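THB11 (Chlamydomonas reinhardtii, PDB 6TD7) binds heme as the truncated-hemoglobin domain of a longer protein, carrying cyanide on the iron here and probably oxygen as in its family. Local coordinates at residues 30-35 with 55-60; 36-41 with 95-100; 82-85 with 89-92. All blocks are in the same frame, centred on the assembly; numbering follows the deposited sequence.

Interaction 1: 30-35 with 55-60; sequences LFYRKL and AKQSMF. With HEM (protoporphyrin IX containing Fe), chain B; CYN (cyanide ion), chain C.
Helix segments 30-35 and 55-60 face each other across a span too wide for backbone contact, Y32 and Q57 being the closest pair with their CA atoms 10.9 Å apart, and only long side chains can bridge it. Y32 leaves its helix with CG anti to the carbonyl carbon (chi1 -82°), which carries the phenol out toward the heme iron. Q57 comes from the opposite direction on an extended chain, its CG anti to the backbone N (chi1 -168°).

The two polar ends meet beside the bound cyanide. Y32 OH donates a hydrogen bond of 2.8 Å to the cyanide N. Q57 OE1 lies near the plane of the phenol ring, at its edge, 3.0 Å from Y32 OH, yet this pair is a close approach and not a bond, the one hydroxyl proton already being given to the ligand. The amide plane stands 58° from the ring. Q57 NE2 stays 3.9 Å from the cyanide N, so the direct grip on the ligand from this pair comes from the tyrosine.

F31 CD2 lies over one face of the Y32 ring, toward its rim, while F31 CE2 meets Q57 NE2 obliquely at 3.6 Å; the F31 ring also meets F102 edge to face. The porphyrin rim is lined from helix 50-64: F60 CE2 approaches the vinyl carbon CBC of the heme at 3.1 Å, and the bent chain of K56 brings its CE to 3.4 Å from propionate oxygen O2D.

With L53 completing the cyanide pocket, this is the distal heme pocket of the globin, where Y32 and Q57 face the iron-bound ligand, a pairing consistent with the group 1 family of truncated hemoglobins.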
loop_
_atom_site.group_PDB
_atom_site.type_symbol
_atom_site.label_atom_id
_atom_site.label_comp_id
_atom_site.label_asym_id
_atom_site.label_seq_id
_atom_site.Cartn_x
_atom_site.Cartn_y
_atom_site.Cartn_z
ATOM N N LEU A 30 8.173 7.548 -2.470
ATOM C CA LEU A 30 8.897 6.714 -3.424
ATOM C C LEU A 30 8.004 5.603 -3.963
ATOM O O LEU A 30 8.029 5.304 -5.164
ATOM C CB LEU A 30 10.133 6.149 -2.733
ATOM C CG LEU A 30 11.131 5.291 -3.498
ATOM C CD1 LEU A 30 11.538 5.958 -4.796
ATOM C CD2 LEU A 30 12.335 5.053 -2.587
ATOM N N PHE A 31 7.220 4.976 -3.085
ATOM C CA PHE A 31 6.209 4.012 -3.517
ATOM C C PHE A 31 5.359 4.579 -4.646
ATOM O O PHE A 31 5.200 3.946 -5.697
ATOM C CB PHE A 31 5.349 3.617 -2.311
ATOM C CG PHE A 31 4.077 2.889 -2.663
ATOM C CD1 PHE A 31 4.105 1.578 -3.110
ATOM C CD2 PHE A 31 2.847 3.514 -2.513
ATOM C CE1 PHE A 31 2.927 0.909 -3.422
ATOM C CE2 PHE A 31 1.665 2.852 -2.821
ATOM C CZ PHE A 31 1.703 1.550 -3.275
ATOM N N TYR A 32 4.806 5.779 -4.461
ATOM C CA TYR A 32 3.949 6.334 -5.506
ATOM C C TYR A 32 4.744 6.701 -6.753
ATOM O O TYR A 32 4.236 6.562 -7.871
ATOM C CB TYR A 32 3.176 7.540 -4.980
ATOM C CG TYR A 32 1.951 7.120 -4.208
ATOM C CD1 TYR A 32 0.833 6.609 -4.860
ATOM C CD2 TYR A 32 1.920 7.208 -2.828
ATOM C CE1 TYR A 32 -0.284 6.207 -4.149
ATOM C CE2 TYR A 32 0.812 6.816 -2.115
ATOM C CZ TYR A 32 -0.285 6.314 -2.774
ATOM O OH TYR A 32 -1.375 5.934 -2.030
ATOM N N ARG A 33 5.988 7.146 -6.596
ATOM C CA ARG A 33 6.806 7.413 -7.774
ATOM C C ARG A 33 6.979 6.147 -8.610
ATOM O O ARG A 33 6.839 6.178 -9.838
ATOM C CB ARG A 33 8.158 7.983 -7.354
ATOM C CG ARG A 33 8.752 8.957 -8.356
ATOM C CD ARG A 33 9.463 10.111 -7.656
ATOM N NE ARG A 33 10.632 9.644 -6.918
ATOM C CZ ARG A 33 10.893 9.914 -5.641
ATOM N NH1 ARG A 33 10.082 10.676 -4.919
ATOM N NH2 ARG A 33 11.991 9.421 -5.090
ATOM N N LYS A 34 7.267 5.019 -7.956
ATOM C CA LYS A 34 7.404 3.759 -8.676
ATOM C C LYS A 34 6.092 3.339 -9.331
ATOM O O LYS A 34 6.083 2.872 -10.476
ATOM C CB LYS A 34 7.892 2.670 -7.719
ATOM C CG LYS A 34 9.320 2.864 -7.242
ATOM C CD LYS A 34 9.594 2.085 -5.961
ATOM C CE LYS A 34 11.054 2.176 -5.551
ATOM N NZ LYS A 34 11.940 1.369 -6.440
ATOM N N LEU A 35 4.974 3.481 -8.609
ATOM C CA LEU A 35 3.679 3.082 -9.151
ATOM C C LEU A 35 3.387 3.789 -10.466
ATOM O O LEU A 35 3.033 3.158 -11.467
ATOM C CB LEU A 35 2.557 3.400 -8.163
ATOM C CG LEU A 35 2.221 2.515 -6.966
ATOM C CD1 LEU A 35 0.799 2.869 -6.501
ATOM C CD2 LEU A 35 2.334 1.034 -7.257
ATOM N N ALA A 55 -3.345 10.991 0.087
ATOM C CA ALA A 55 -4.198 11.438 1.185
ATOM C C ALA A 55 -5.184 10.347 1.585
ATOM O O ALA A 55 -5.348 10.047 2.773
ATOM C CB ALA A 55 -4.937 12.716 0.787
ATOM N N LYS A 56 -5.848 9.737 0.597
ATOM C CA LYS A 56 -6.844 8.712 0.891
ATOM C C LYS A 56 -6.223 7.487 1.554
ATOM O O LYS A 56 -6.879 6.821 2.364
ATOM C CB LYS A 56 -7.564 8.288 -0.392
ATOM C CG LYS A 56 -8.508 9.329 -0.992
ATOM C CD LYS A 56 -9.436 9.958 0.051
ATOM C CE LYS A 56 -10.181 8.919 0.893
ATOM N NZ LYS A 56 -10.828 9.541 2.090
ATOM N N GLN A 57 -4.974 7.162 1.201
ATOM C CA GLN A 57 -4.257 6.002 1.720
ATOM C C GLN A 57 -3.643 6.256 3.090
ATOM O O GLN A 57 -3.168 5.307 3.726
ATOM C CB GLN A 57 -3.151 5.605 0.721
ATOM C CG GLN A 57 -2.483 4.250 0.960
ATOM C CD GLN A 57 -1.032 4.192 0.476
ATOM O OE1 GLN A 57 -0.253 5.128 0.669
ATOM N NE2 GLN A 57 -0.668 3.079 -0.146
ATOM N N SER A 58 -3.696 7.502 3.576
ATOM C CA SER A 58 -2.914 7.880 4.751
ATOM C C SER A 58 -3.367 7.134 6.000
ATOM O O SER A 58 -2.534 6.726 6.817
ATOM C CB SER A 58 -2.998 9.391 4.973
ATOM O OG SER A 58 -2.152 10.091 4.077
ATOM N N MET A 59 -4.675 6.954 6.181
ATOM C CA MET A 59 -5.132 6.263 7.384
ATOM C C MET A 59 -4.574 4.847 7.438
ATOM O O MET A 59 -4.163 4.368 8.503
ATOM C CB MET A 59 -6.657 6.236 7.441
ATOM C CG MET A 59 -7.194 5.420 8.600
ATOM S SD MET A 59 -8.992 5.403 8.684
ATOM C CE MET A 59 -9.333 7.150 8.875
ATOM N N PHE A 60 -4.558 4.160 6.292
ATOM C CA PHE A 60 -3.994 2.818 6.228
ATOM C C PHE A 60 -2.504 2.820 6.556
ATOM O O PHE A 60 -2.021 1.948 7.288
ATOM C CB PHE A 60 -4.241 2.220 4.836
ATOM C CG PHE A 60 -3.724 0.822 4.684
ATOM C CD1 PHE A 60 -4.469 -0.256 5.127
ATOM C CD2 PHE A 60 -2.488 0.588 4.111
ATOM C CE1 PHE A 60 -3.991 -1.539 5.004
ATOM C CE2 PHE A 60 -2.002 -0.688 3.992
ATOM C CZ PHE A 60 -2.756 -1.758 4.440
HETATM C CHA HEM B . -7.278 3.440 -2.654
HETATM C CHB HEM B . -5.308 2.020 -6.886
HETATM C CHC HEM B . -2.032 -0.747 -4.602
HETATM C CHD HEM B . -4.287 0.298 -0.371
HETATM C C1A HEM B . -7.020 3.337 -4.010
HETATM C C2A HEM B . -7.647 4.066 -5.103
HETATM C C3A HEM B . -7.086 3.657 -6.246
HETATM C C4A HEM B . -6.088 2.661 -5.942
HETATM C CMA HEM B . -7.421 4.154 -7.668
HETATM C CAA HEM B . -8.749 5.149 -5.013
HETATM C CBA HEM B . -9.985 4.659 -4.278
HETATM C CGA HEM B . -10.894 5.834 -4.004
HETATM O O1A HEM B . -12.090 5.589 -3.704
HETATM O O2A HEM B . -10.434 7.005 -4.080
HETATM C C1B HEM B . -4.224 1.203 -6.636
HETATM C C2B HEM B . -3.299 0.698 -7.629
HETATM C C3B HEM B . -2.398 -0.074 -7.014
HETATM C C4B HEM B . -2.710 -0.084 -5.600
HETATM C CMB HEM B . -3.358 0.992 -9.143
HETATM C CAB HEM B . -1.230 -0.803 -7.718
HETATM C CBB HEM B . -0.547 -1.785 -7.124
HETATM C C1C HEM B . -2.370 -0.666 -3.268
HETATM C C2C HEM B . -1.620 -1.293 -2.214
HETATM C C3C HEM B . -2.227 -1.036 -1.059
HETATM C C4C HEM B . -3.388 -0.194 -1.308
HETATM C CMC HEM B . -0.352 -2.154 -2.413
HETATM C CAC HEM B . -1.714 -1.549 0.297
HETATM C CBC HEM B . -2.587 -1.905 1.238
HETATM C C1D HEM B . -5.217 1.298 -0.610
HETATM C C2D HEM B . -5.905 2.084 0.393
HETATM C C3D HEM B . -6.728 2.935 -0.235
HETATM C C4D HEM B . -6.590 2.749 -1.664
HETATM C CMD HEM B . -5.710 1.933 1.916
HETATM C CAD HEM B . -7.635 3.993 0.415
HETATM C CBD HEM B . -8.979 3.457 0.866
HETATM C CGD HEM B . -9.591 4.623 1.593
HETATM O O1D HEM B . -9.511 4.659 2.849
HETATM O O2D HEM B . -10.124 5.534 0.907
HETATM N NA HEM B . -6.076 2.489 -4.569
HETATM N NB HEM B . -3.831 0.709 -5.405
HETATM N NC HEM B . -3.440 0.009 -2.682
HETATM N ND HEM B . -5.662 1.735 -1.848
HETATM FE FE HEM B . -4.754 1.259 -3.579
HETATM C C CYN C . -3.221 2.864 -3.388
HETATM N N CYN C . -2.803 3.939 -3.305
#

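Interaction 2: 36-41 with 95-100; sequences YADPQL and FDLGMK. With HEM (protoporphyrin IX containing Fe), chain B.
L97 carries most of the contact between helix segment 95-100 and the turn 36-41, meeting D38 head-on and L41 at an oblique angle. Backbones stay apart, with the CA atoms of L41 and L97 8.4 Å from each other. The tight part lies at the buried D38 carboxylate and at L41 by the heme. L97 CD2 presses against the carboxylate, 3.2 Å from D38 OD2, and L97 CG rests 4.1 Å from L41 CD1.

The carboxylate is held still by its own turn. D38 OD1 accepts from Q40 N at 2.8 Å, closing an Asx turn, and from L41 N at 3.1 Å, adding the bond of an Asx motif; the two donors come from opposite faces of the carboxylate plane and fix how the group is rotated. D38 OD2 is hydrogen-bonded to the hydroxyl of Y101, so both oxygens of this buried acid are satisfied even though a methyl group lies against them.

L41 also looks to the cofactor, its CD1 lying 4.0 Å from the heme vinyl carbon CAB. The same vinyl group is also met by G98, whose CA comes within 3.4 Å of vinyl carbon CBB; a side chain there would run into it. F95 CE1 reaches heme C2C at 3.2 Å, obliquely.

The outer side is looser. The remainder of L97 is partly exposed, and Q40 starts toward segment 95-100 but carries its amide off to the first turn of the helix, where NE2 bonds to D94.

The turn thus links helix 21-36 to helix 42-45 while resting on helix 92-108, which in turn meets helix 125-131 through F95 and helix 113-123 through M99, in an all-helical chain.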
loop_
_atom_site.group_PDB
_atom_site.type_symbol
_atom_site.label_atom_id
_atom_site.label_comp_id
_atom_site.label_asym_id
_atom_site.label_seq_id
_atom_site.Cartn_x
_atom_site.Cartn_y
_atom_site.Cartn_z
ATOM N N TYR A 36 3.494 5.119 -10.462
ATOM C CA TYR A 36 3.127 5.913 -11.627
ATOM C C TYR A 36 4.117 5.755 -12.769
ATOM O O TYR A 36 3.787 6.092 -13.909
ATOM C CB TYR A 36 3.011 7.386 -11.227
ATOM C CG TYR A 36 1.673 7.750 -10.622
ATOM C CD1 TYR A 36 1.420 7.546 -9.273
ATOM C CD2 TYR A 36 0.662 8.295 -11.402
ATOM C CE1 TYR A 36 0.197 7.874 -8.718
ATOM C CE2 TYR A 36 -0.562 8.629 -10.855
ATOM C CZ TYR A 36 -0.787 8.418 -9.513
ATOM O OH TYR A 36 -2.003 8.748 -8.969
ATOM N N ALA A 37 5.317 5.258 -12.491
ATOM C CA ALA A 37 6.305 4.977 -13.519
ATOM C C ALA A 37 6.147 3.591 -14.132
ATOM O O ALA A 37 6.879 3.258 -15.069
ATOM C CB ALA A 37 7.714 5.118 -12.935
ATOM N N ASP A 38 5.216 2.784 -13.642
ATOM C CA ASP A 38 5.100 1.415 -14.145
ATOM C C ASP A 38 4.088 1.353 -15.283
ATOM O O ASP A 38 2.948 1.799 -15.113
ATOM C CB ASP A 38 4.681 0.471 -13.027
ATOM C CG ASP A 38 4.626 -0.972 -13.477
ATOM O OD1 ASP A 38 3.667 -1.341 -14.185
ATOM O OD2 ASP A 38 5.552 -1.734 -13.133
ATOM N N PRO A 39 4.451 0.786 -16.441
ATOM C CA PRO A 39 3.537 0.835 -17.596
ATOM C C PRO A 39 2.311 -0.056 -17.463
ATOM O O PRO A 39 1.336 0.165 -18.191
ATOM C CB PRO A 39 4.427 0.392 -18.767
ATOM C CG PRO A 39 5.483 -0.453 -18.136
ATOM C CD PRO A 39 5.734 0.137 -16.777
ATOM N N GLN A 40 2.323 -1.053 -16.573
ATOM C CA GLN A 40 1.127 -1.862 -16.348
ATOM C C GLN A 40 0.180 -1.207 -15.349
ATOM O O GLN A 40 -1.040 -1.366 -15.467
ATOM C CB GLN A 40 1.519 -3.266 -15.870
ATOM C CG GLN A 40 0.373 -4.123 -15.311
ATOM C CD GLN A 40 -0.638 -4.568 -16.364
ATOM O OE1 GLN A 40 -0.358 -4.543 -17.563
ATOM N NE2 GLN A 40 -1.819 -4.991 -15.910
ATOM N N LEU A 41 0.706 -0.468 -14.373
ATOM C CA LEU A 41 -0.142 0.141 -13.357
ATOM C C LEU A 41 -0.659 1.513 -13.762
ATOM O O LEU A 41 -1.686 1.953 -13.234
ATOM C CB LEU A 41 0.621 0.258 -12.036
ATOM C CG LEU A 41 1.169 -1.068 -11.502
ATOM C CD1 LEU A 41 1.884 -0.851 -10.183
ATOM C CD2 LEU A 41 0.064 -2.106 -11.355
ATOM N N PHE A 95 -1.555 -6.024 -7.900
ATOM C CA PHE A 95 -1.320 -5.779 -6.482
ATOM C C PHE A 95 0.048 -6.298 -6.050
ATOM O O PHE A 95 0.730 -5.661 -5.237
ATOM C CB PHE A 95 -2.428 -6.420 -5.642
ATOM C CG PHE A 95 -2.484 -5.903 -4.229
ATOM C CD1 PHE A 95 -2.957 -4.629 -3.964
ATOM C CD2 PHE A 95 -2.058 -6.682 -3.170
ATOM C CE1 PHE A 95 -3.004 -4.143 -2.669
ATOM C CE2 PHE A 95 -2.106 -6.199 -1.870
ATOM C CZ PHE A 95 -2.578 -4.931 -1.622
ATOM N N ASP A 96 0.467 -7.455 -6.575
ATOM C CA ASP A 96 1.808 -7.952 -6.285
ATOM C C ASP A 96 2.864 -6.916 -6.658
ATOM O O ASP A 96 3.808 -6.666 -5.901
ATOM C CB ASP A 96 2.074 -9.256 -7.043
ATOM C CG ASP A 96 1.274 -10.435 -6.512
ATOM O OD1 ASP A 96 0.778 -10.392 -5.364
ATOM O OD2 ASP A 96 1.170 -11.432 -7.259
ATOM N N LEU A 97 2.725 -6.312 -7.837
ATOM C CA LEU A 97 3.681 -5.292 -8.263
ATOM C C LEU A 97 3.687 -4.116 -7.294
ATOM O O LEU A 97 4.753 -3.603 -6.933
ATOM C CB LEU A 97 3.334 -4.848 -9.681
ATOM C CG LEU A 97 4.346 -4.106 -10.546
ATOM C CD1 LEU A 97 5.747 -4.680 -10.433
ATOM C CD2 LEU A 97 3.853 -4.171 -11.987
ATOM N N GLY A 98 2.505 -3.675 -6.862
ATOM C CA GLY A 98 2.443 -2.640 -5.846
ATOM C C GLY A 98 3.189 -3.018 -4.582
ATOM O O GLY A 98 3.904 -2.198 -4.003
ATOM N N MET A 99 3.030 -4.264 -4.127
ATOM C CA MET A 99 3.729 -4.686 -2.916
ATOM C C MET A 99 5.236 -4.753 -3.140
ATOM O O MET A 99 6.017 -4.396 -2.250
ATOM C CB MET A 99 3.172 -6.025 -2.426
ATOM C CG MET A 99 1.978 -5.832 -1.484
ATOM S SD MET A 99 1.167 -7.341 -0.899
ATOM C CE MET A 99 1.079 -8.314 -2.400
ATOM N N LYS A 100 5.667 -5.198 -4.325
ATOM C CA LYS A 100 7.085 -5.143 -4.668
ATOM C C LYS A 100 7.617 -3.721 -4.539
ATOM O O LYS A 100 8.687 -3.492 -3.961
ATOM C CB LYS A 100 7.295 -5.673 -6.091
ATOM C CG LYS A 100 8.743 -5.657 -6.598
ATOM C CD LYS A 100 8.867 -4.956 -7.959
ATOM C CE LYS A 100 9.797 -5.702 -8.912
ATOM N NZ LYS A 100 10.871 -4.825 -9.452
HETATM C CHA HEM B . -7.278 3.440 -2.654
HETATM C CHB HEM B . -5.308 2.020 -6.886
HETATM C CHC HEM B . -2.032 -0.747 -4.602
HETATM C CHD HEM B . -4.287 0.298 -0.371
HETATM C C1A HEM B . -7.020 3.337 -4.010
HETATM C C2A HEM B . -7.647 4.066 -5.103
HETATM C C3A HEM B . -7.086 3.657 -6.246
HETATM C C4A HEM B . -6.088 2.661 -5.942
HETATM C CMA HEM B . -7.421 4.154 -7.668
HETATM C CAA HEM B . -8.749 5.149 -5.013
HETATM C CBA HEM B . -9.985 4.659 -4.278
HETATM C CGA HEM B . -10.894 5.834 -4.004
HETATM O O1A HEM B . -12.090 5.589 -3.704
HETATM O O2A HEM B . -10.434 7.005 -4.080
HETATM C C1B HEM B . -4.224 1.203 -6.636
HETATM C C2B HEM B . -3.299 0.698 -7.629
HETATM C C3B HEM B . -2.398 -0.074 -7.014
HETATM C C4B HEM B . -2.710 -0.084 -5.600
HETATM C CMB HEM B . -3.358 0.992 -9.143
HETATM C CAB HEM B . -1.230 -0.803 -7.718
HETATM C CBB HEM B . -0.547 -1.785 -7.124
HETATM C C1C HEM B . -2.370 -0.666 -3.268
HETATM C C2C HEM B . -1.620 -1.293 -2.214
HETATM C C3C HEM B . -2.227 -1.036 -1.059
HETATM C C4C HEM B . -3.388 -0.194 -1.308
HETATM C CMC HEM B . -0.352 -2.154 -2.413
HETATM C CAC HEM B . -1.714 -1.549 0.297
HETATM C CBC HEM B . -2.587 -1.905 1.238
HETATM C C1D HEM B . -5.217 1.298 -0.610
HETATM C C2D HEM B . -5.905 2.084 0.393
HETATM C C3D HEM B . -6.728 2.935 -0.235
HETATM C C4D HEM B . -6.590 2.749 -1.664
HETATM C CMD HEM B . -5.710 1.933 1.916
HETATM C CAD HEM B . -7.635 3.993 0.415
HETATM C CBD HEM B . -8.979 3.457 0.866
HETATM C CGD HEM B . -9.591 4.623 1.593
HETATM O O1D HEM B . -9.511 4.659 2.849
HETATM O O2D HEM B . -10.124 5.534 0.907
HETATM N NA HEM B . -6.076 2.489 -4.569
HETATM N NB HEM B . -3.831 0.709 -5.405
HETATM N NC HEM B . -3.440 0.009 -2.682
HETATM N ND HEM B . -5.662 1.735 -1.848
HETATM FE FE HEM B . -4.754 1.259 -3.579
#

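Interaction 3: 82-85 with 89-92; sequences LRII and GFSP. With HEM (protoporphyrin IX containing Fe), chain B.
The CG1 arm of I84 sits between the backbone N and the carbonyl carbon (chi1 52°), so that it runs alongside F90, whose own CG is anti to its backbone N (chi1 -170°). The two side chains therefore point the same way, and I84 CD1 ends over one face of the ring in a CH-pi contact, 3.7 Å from the centroid and 3.5 Å from F90 CG. I85 takes a different place: its CG1 lies at the ring edge, in plane, 4.0 Å from F90 CD2.

Backbone bonds set up this meeting. F90 N donates to I84 O over 3.1 Å and nearly straight (162°), while G89 N reaches I85 O at 2.9 Å along a more bent path. G89 has positive phi, which favours glycine, and here it ends helix 77-88 and turns the chain back. S91 then serves as the N-cap of the next helix, 92-108.

Together I84 and F90 give the porphyrin an apolar neighbour on the side of H81, the axial ligand of the iron, which lies close to the F90 side chain. I84 CD1 is 3.6 Å from methine carbon CHB of the heme, and F90 CZ comes to 3.5 Å from its C3B. Y44 meets the phenylalanine ring edge to face.

Replacing F90 by alanine would probably strip I84 CD1 of the ring face it rests on and open a gap beside heme C3B.

R83, a heme-binding residue, lies beside a propionate, with its exact geometry doubtful. The contact with the macrocycle itself is apolar and so probably works by shape and dispersion, charge entering only at the propionate.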
loop_
_atom_site.group_PDB
_atom_site.type_symbol
_atom_site.label_atom_id
_atom_site.label_comp_id
_atom_site.label_asym_id
_atom_site.label_seq_id
_atom_site.Cartn_x
_atom_site.Cartn_y
_atom_site.Cartn_z
ATOM N N LEU A 82 -12.731 -1.223 -6.305
ATOM C CA LEU A 82 -13.662 -2.031 -7.090
ATOM C C LEU A 82 -13.947 -1.404 -8.450
ATOM O O LEU A 82 -14.268 -2.122 -9.404
ATOM C CB LEU A 82 -14.962 -2.254 -6.312
ATOM C CG LEU A 82 -15.931 -3.269 -6.931
ATOM C CD1 LEU A 82 -15.255 -4.621 -7.145
ATOM C CD2 LEU A 82 -17.195 -3.449 -6.086
ATOM N N ARG A 83 -13.824 -0.079 -8.565
ATOM C CA ARG A 83 -13.981 0.562 -9.866
ATOM C C ARG A 83 -12.894 0.107 -10.838
ATOM O O ARG A 83 -13.188 -0.287 -11.972
ATOM C CB ARG A 83 -13.950 2.084 -9.719
ATOM C CG ARG A 83 -15.139 2.686 -8.991
ATOM C CD ARG A 83 -14.826 4.112 -8.541
ATOM N NE ARG A 83 -13.826 4.129 -7.475
ATOM C CZ ARG A 83 -14.101 4.240 -6.175
ATOM N NH1 ARG A 83 -15.355 4.360 -5.756
ATOM N NH2 ARG A 83 -13.114 4.234 -5.289
ATOM N N ILE A 84 -11.626 0.170 -10.422
ATOM C CA ILE A 84 -10.578 -0.202 -11.366
ATOM C C ILE A 84 -10.581 -1.711 -11.600
ATOM O O ILE A 84 -10.174 -2.177 -12.671
ATOM C CB ILE A 84 -9.192 0.300 -10.919
ATOM C CG1 ILE A 84 -8.847 -0.110 -9.486
ATOM C CG2 ILE A 84 -9.127 1.818 -11.048
ATOM C CD1 ILE A 84 -7.376 0.088 -9.160
ATOM N N ILE A 85 -11.047 -2.494 -10.621
ATOM C CA ILE A 85 -11.217 -3.930 -10.835
ATOM C C ILE A 85 -12.222 -4.179 -11.954
ATOM O O ILE A 85 -11.906 -4.800 -12.975
ATOM C CB ILE A 85 -11.655 -4.629 -9.532
ATOM C CG1 ILE A 85 -10.503 -4.642 -8.524
ATOM C CG2 ILE A 85 -12.141 -6.059 -9.822
ATOM C CD1 ILE A 85 -10.876 -5.191 -7.164
ATOM N N GLY A 89 -9.886 -4.027 -14.970
ATOM C CA GLY A 89 -9.254 -5.318 -14.800
ATOM C C GLY A 89 -8.116 -5.376 -13.808
ATOM O O GLY A 89 -7.308 -6.307 -13.875
ATOM N N PHE A 90 -8.014 -4.404 -12.902
ATOM C CA PHE A 90 -7.071 -4.478 -11.788
ATOM C C PHE A 90 -7.092 -5.874 -11.178
ATOM O O PHE A 90 -8.148 -6.372 -10.777
ATOM C CB PHE A 90 -7.442 -3.427 -10.739
ATOM C CG PHE A 90 -6.414 -3.232 -9.656
ATOM C CD1 PHE A 90 -5.120 -2.844 -9.966
ATOM C CD2 PHE A 90 -6.759 -3.386 -8.320
ATOM C CE1 PHE A 90 -4.186 -2.648 -8.973
ATOM C CE2 PHE A 90 -5.828 -3.184 -7.318
ATOM C CZ PHE A 90 -4.541 -2.812 -7.646
ATOM N N SER A 91 -5.922 -6.495 -11.106
ATOM C CA SER A 91 -5.789 -7.919 -10.848
ATOM C C SER A 91 -4.857 -8.190 -9.683
ATOM O O SER A 91 -4.067 -7.327 -9.288
ATOM C CB SER A 91 -5.253 -8.638 -12.098
ATOM O OG SER A 91 -3.919 -8.237 -12.364
ATOM N N PRO A 92 -4.920 -9.394 -9.110
ATOM C CA PRO A 92 -3.956 -9.749 -8.058
ATOM C C PRO A 92 -2.509 -9.553 -8.475
ATOM O O PRO A 92 -1.666 -9.194 -7.643
ATOM C CB PRO A 92 -4.272 -11.227 -7.792
ATOM C CG PRO A 92 -5.701 -11.374 -8.163
ATOM C CD PRO A 92 -5.939 -10.440 -9.312
HETATM C CHA HEM B . -7.278 3.440 -2.654
HETATM C CHB HEM B . -5.308 2.020 -6.886
HETATM C CHC HEM B . -2.032 -0.747 -4.602
HETATM C CHD HEM B . -4.287 0.298 -0.371
HETATM C C1A HEM B . -7.020 3.337 -4.010
HETATM C C2A HEM B . -7.647 4.066 -5.103
HETATM C C3A HEM B . -7.086 3.657 -6.246
HETATM C C4A HEM B . -6.088 2.661 -5.942
HETATM C CMA HEM B . -7.421 4.154 -7.668
HETATM C CAA HEM B . -8.749 5.149 -5.013
HETATM C CBA HEM B . -9.985 4.659 -4.278
HETATM C CGA HEM B . -10.894 5.834 -4.004
HETATM O O1A HEM B . -12.090 5.589 -3.704
HETATM O O2A HEM B . -10.434 7.005 -4.080
HETATM C C1B HEM B . -4.224 1.203 -6.636
HETATM C C2B HEM B . -3.299 0.698 -7.629
HETATM C C3B HEM B . -2.398 -0.074 -7.014
HETATM C C4B HEM B . -2.710 -0.084 -5.600
HETATM C CMB HEM B . -3.358 0.992 -9.143
HETATM C CAB HEM B . -1.230 -0.803 -7.718
HETATM C CBB HEM B . -0.547 -1.785 -7.124
HETATM C C1C HEM B . -2.370 -0.666 -3.268
HETATM C C2C HEM B . -1.620 -1.293 -2.214
HETATM C C3C HEM B . -2.227 -1.036 -1.059
HETATM C C4C HEM B . -3.388 -0.194 -1.308
HETATM C CMC HEM B . -0.352 -2.154 -2.413
HETATM C CAC HEM B . -1.714 -1.549 0.297
HETATM C CBC HEM B . -2.587 -1.905 1.238
HETATM C C1D HEM B . -5.217 1.298 -0.610
HETATM C C2D HEM B . -5.905 2.084 0.393
HETATM C C3D HEM B . -6.728 2.935 -0.235
HETATM C C4D HEM B . -6.590 2.749 -1.664
HETATM C CMD HEM B . -5.710 1.933 1.916
HETATM C CAD HEM B . -7.635 3.993 0.415
HETATM C CBD HEM B . -8.979 3.457 0.866
HETATM C CGD HEM B . -9.591 4.623 1.593
HETATM O O1D HEM B . -9.511 4.659 2.849
HETATM O O2D HEM B . -10.124 5.534 0.907
HETATM N NA HEM B . -6.076 2.489 -4.569
HETATM N NB HEM B . -3.831 0.709 -5.405
HETATM N NC HEM B . -3.440 0.009 -2.682
HETATM N ND HEM B . -5.662 1.735 -1.848
HETATM FE FE HEM B . -4.754 1.259 -3.579
#

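How the interactions relate
From the N terminus, helix 21-36 supplies 30-35 and the turn after it supplies 36-41, so interactions 1 and 2 open in immediate succession. Interaction 1 closes first, at 55-60 on helix 50-64. Interaction 2 closes only at 95-100, and the two therefore cross. They also touch, L35 CD2 packing on L41 CD1 and F31 CE1 on G98 O. Interaction 3 opens and closes inside the long loop of interaction 2, where helix 77-88 turns into helix 92-108; it follows interaction 1 in series, and their centres are about 17 Å apart. All three border the heme, which is where interaction 3 meets interaction 1, with no direct touch between them.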